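Acyl carrier protein (Leishmania major, PDB 5ZWT) probably carries growing acyl chains during fatty acid biosynthesis, tethered to a phosphopantetheine arm once the apo-form has been converted to the holo-form. Local coordinates at residues S30-D35 against Q67-A72. The protein carries 1 engineered substitution. Sequence-based numbering, arbitrary orientation.
Sequences SHFVKD and QSIPDA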
ATOM      1  N   SER A  30      11.185  11.866  10.088  1.00 36.23           N
ATOM      2  CA  SER A  30      12.554  11.734  10.572  1.00 34.88           C
ATOM      3  C   SER A  30      13.553  12.025   9.461  1.00 35.55           C
ATOM      4  O   SER A  30      13.433  11.501   8.343  1.00 33.83           O
ATOM      5  CB  SER A  30      12.789  10.329  11.137  1.00 32.30           C
ATOM      6  OG  SER A  30      12.016  10.145  12.310  1.00 32.56           O
ATOM      7  N   HIS A  31      14.527  12.872   9.772  1.00 37.76           N
ATOM      8  CA  HIS A  31      15.674  13.110   8.910  1.00 40.09           C
ATOM      9  C   HIS A  31      16.783  12.165   9.329  1.00 36.05           C
ATOM     10  O   HIS A  31      17.091  12.046  10.520  1.00 33.96           O
ATOM     11  CB  HIS A  31      16.157  14.562   9.007  1.00 47.78           C
ATOM     12  CG  HIS A  31      15.226  15.560   8.385  1.00 56.10           C
ATOM     13  ND1 HIS A  31      15.581  16.328   7.296  1.00 58.33           N
ATOM     14  CD2 HIS A  31      13.970  15.942   8.719  1.00 62.11           C
ATOM     15  CE1 HIS A  31      14.577  17.124   6.973  1.00 60.16           C
ATOM     16  NE2 HIS A  31      13.589  16.913   7.823  1.00 61.91           N
ATOM     17  N   PHE A  32      17.389  11.494   8.344  1.00 34.42           N
ATOM     18  CA  PHE A  32      18.303  10.411   8.678  1.00 33.32           C
ATOM     19  C   PHE A  32      19.434  10.902   9.573  1.00 34.43           C
ATOM     20  O   PHE A  32      19.751  10.268  10.584  1.00 35.01           O
ATOM     21  CB  PHE A  32      18.854   9.778   7.398  1.00 31.81           C
ATOM     22  CG  PHE A  32      17.808   9.090   6.555  1.00 30.96           C
ATOM     23  CD1 PHE A  32      16.650   8.596   7.125  1.00 30.27           C
ATOM     24  CD2 PHE A  32      18.002   8.929   5.191  1.00 30.83           C
ATOM     25  CE1 PHE A  32      15.678   7.967   6.351  1.00 30.61           C
ATOM     26  CE2 PHE A  32      17.047   8.279   4.414  1.00 31.46           C
ATOM     27  CZ  PHE A  32      15.884   7.801   4.998  1.00 29.63           C
ATOM     28  N   VAL A  33      19.998  12.067   9.270  1.00 36.29           N
ATOM     29  CA  VAL A  33      21.167  12.548  10.002  1.00 39.36           C
ATOM     30  C   VAL A  33      20.774  13.339  11.244  1.00 42.21           C
ATOM     31  O   VAL A  33      21.167  12.986  12.361  1.00 41.61           O
ATOM     32  CB  VAL A  33      22.053  13.404   9.072  1.00 38.96           C
ATOM     33  CG1 VAL A  33      23.248  13.940   9.843  1.00 39.54           C
ATOM     34  CG2 VAL A  33      22.518  12.607   7.880  1.00 38.52           C
ATOM     35  N   LYS A  34      19.972  14.394  11.100  1.00 47.02           N
ATOM     36  CA  LYS A  34      19.746  15.231  12.277  1.00 52.43           C
ATOM     37  C   LYS A  34      18.844  14.569  13.312  1.00 49.52           C
ATOM     38  O   LYS A  34      19.034  14.814  14.508  1.00 51.12           O
ATOM     39  CB  LYS A  34      19.194  16.609  11.881  1.00 59.18           C
ATOM     40  CG  LYS A  34      17.970  16.644  10.994  1.00 64.08           C
ATOM     41  CD  LYS A  34      17.453  18.086  10.837  1.00 69.34           C
ATOM     42  CE  LYS A  34      16.256  18.189   9.889  1.00 73.29           C
ATOM     43  NZ  LYS A  34      14.919  18.117  10.569  1.00 75.45           N
ATOM     44  N   ASP A  35      17.964  13.645  12.911  1.00 47.07           N
ATOM     45  CA  ASP A  35      17.054  12.993  13.854  1.00 44.45           C
ATOM     46  C   ASP A  35      17.478  11.590  14.240  1.00 42.23           C
ATOM     47  O   ASP A  35      17.312  11.211  15.398  1.00 41.73           O
ATOM     48  CB  ASP A  35      15.624  12.897  13.298  1.00 45.88           C
ATOM     49  CG  ASP A  35      14.970  14.238  13.089  1.00 46.13           C
ATOM     50  OD1 ASP A  35      14.979  15.054  14.035  1.00 48.29           O
ATOM     51  OD2 ASP A  35      14.421  14.462  11.986  1.00 46.56           O
ATOM     52  N   GLN A  67      17.227  11.911   2.050  1.00 40.10           N
ATOM     53  CA  GLN A  67      17.888  12.139   3.332  1.00 40.06           C
ATOM     54  C   GLN A  67      16.920  12.127   4.511  1.00 36.23           C
ATOM     55  O   GLN A  67      17.311  12.470   5.634  1.00 34.13           O
ATOM     56  CB  GLN A  67      18.661  13.466   3.310  1.00 44.93           C
ATOM     57  CG  GLN A  67      19.820  13.508   2.327  1.00 49.19           C
ATOM     58  CD  GLN A  67      20.938  12.558   2.722  1.00 51.30           C
ATOM     59  OE1 GLN A  67      21.147  12.287   3.907  1.00 54.04           O
ATOM     60  NE2 GLN A  67      21.694  12.081   1.732  1.00 52.90           N
ATOM     61  N   SER A  68      15.673  11.752   4.290  1.00 34.22           N
ATOM     62  CA  SER A  68      14.669  11.744   5.340  1.00 32.75           C
ATOM     63  C   SER A  68      13.580  10.784   4.905  1.00 32.37           C
ATOM     64  O   SER A  68      13.504  10.394   3.736  1.00 31.38           O
ATOM     65  CB  SER A  68      14.090  13.139   5.561  1.00 33.98           C
ATOM     66  OG  SER A  68      13.283  13.503   4.440  1.00 34.05           O
ATOM     67  N   ILE A  69      12.705  10.440   5.842  1.00 31.12           N
ATOM     68  CA  ILE A  69      11.580   9.580   5.486  1.00 29.95           C
ATOM     69  C   ILE A  69      10.628  10.294   4.529  1.00 30.61           C
ATOM     70  O   ILE A  69      10.156   9.656   3.572  1.00 30.47           O
ATOM     71  CB  ILE A  69      10.886   9.031   6.743  1.00 30.11           C
ATOM     72  CG1 ILE A  69      11.856   8.032   7.416  1.00 29.30           C
ATOM     73  CG2 ILE A  69       9.546   8.385   6.394  1.00 29.83           C
ATOM     74  CD1 ILE A  69      11.227   7.196   8.515  1.00 28.26           C
ATOM     75  N   PRO A  70      10.312  11.588   4.706  1.00 33.12           N
ATOM     76  CA  PRO A  70       9.535  12.261   3.648  1.00 34.24           C
ATOM     77  C   PRO A  70      10.199  12.188   2.278  1.00 35.61           C
ATOM     78  O   PRO A  70       9.512  11.947   1.281  1.00 34.52           O
ATOM     79  CB  PRO A  70       9.415  13.705   4.162  1.00 34.61           C
ATOM     80  CG  PRO A  70       9.500  13.589   5.643  1.00 33.81           C
ATOM     81  CD  PRO A  70      10.401  12.407   5.927  1.00 32.13           C
ATOM     82  N   ASP A  71      11.522  12.356   2.197  1.00 35.43           N
ATOM     83  CA  ASP A  71      12.189  12.251   0.898  1.00 36.84           C
ATOM     84  C   ASP A  71      11.943  10.883   0.276  1.00 36.01           C
ATOM     85  O   ASP A  71      11.618  10.772  -0.916  1.00 36.96           O
ATOM     86  CB  ASP A  71      13.704  12.496   1.022  1.00 36.23           C
ATOM     87  CG  ASP A  71      14.065  13.929   1.387  1.00 38.34           C
ATOM     88  OD1 ASP A  71      13.215  14.840   1.209  1.00 39.09           O
ATOM     89  OD2 ASP A  71      15.239  14.152   1.789  1.00 37.21           O
ATOM     90  N   ALA A  72      12.088   9.821   1.076  1.00 33.71           N
ATOM     91  CA  ALA A  72      11.901   8.468   0.564  1.00 33.46           C
ATOM     92  C   ALA A  72      10.465   8.220   0.137  1.00 35.17           C
ATOM     93  O   ALA A  72      10.223   7.652  -0.934  1.00 34.21           O
ATOM     94  CB  ALA A  72      12.297   7.434   1.624  1.00 31.26           C
TER
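Ser-30 and Phe-32 clasp Gln-67 and Ile-69 through two backbone hydrogen bonds, a single antiparallel bridge in which His-31 and Ser-68 form the non-hydrogen-bonded pair. Ile-69 N, at the start of helix 69-78 where no earlier turn supplies an acceptor, donates to Ser-30 O over 2.8 Å, almost in line with the carbonyl. Phe-32 N donates a hydrogen bond to Gln-67 O at 2.9 Å, tilted 31° from the carbonyl plane.

Carboxylates and a hydroxyl satisfy the neighbouring amides. Asp-35 OD2 accepts from His-31 N at 2.7 Å and Asp-35 N donates back to His-31 O, closing the 31-35 turn. Ser-68 is the N-cap: chi1 of 70° turns its short hydroxyl back over the first helical turn, where OG accepts from Asp-71 N at 3.1 Å. Asp-71 OD2 answers by accepting from Gln-67 N. Pro-70, in that first turn, has no N-H needing an acceptor. Ser-30 OG is engaged by Thr-27 N.

Around this polar strip, Ser-68 CB sits over one face of the His-31 imidazole in a CH-pi contact. One face of the Phe-32 ring lies over Gln-67 C and Ser-68 N, and its CE1 meets Ile-69 CG1 at 4.0 Å. These two residues supply apolar surface, Phe-32 to Val-43 and Val-46 of helix 40-53, Ile-69 to helix 3-16. The bridge thus ties the long interhelical loop to the capped last helix of the acyl carrier protein helical bundle.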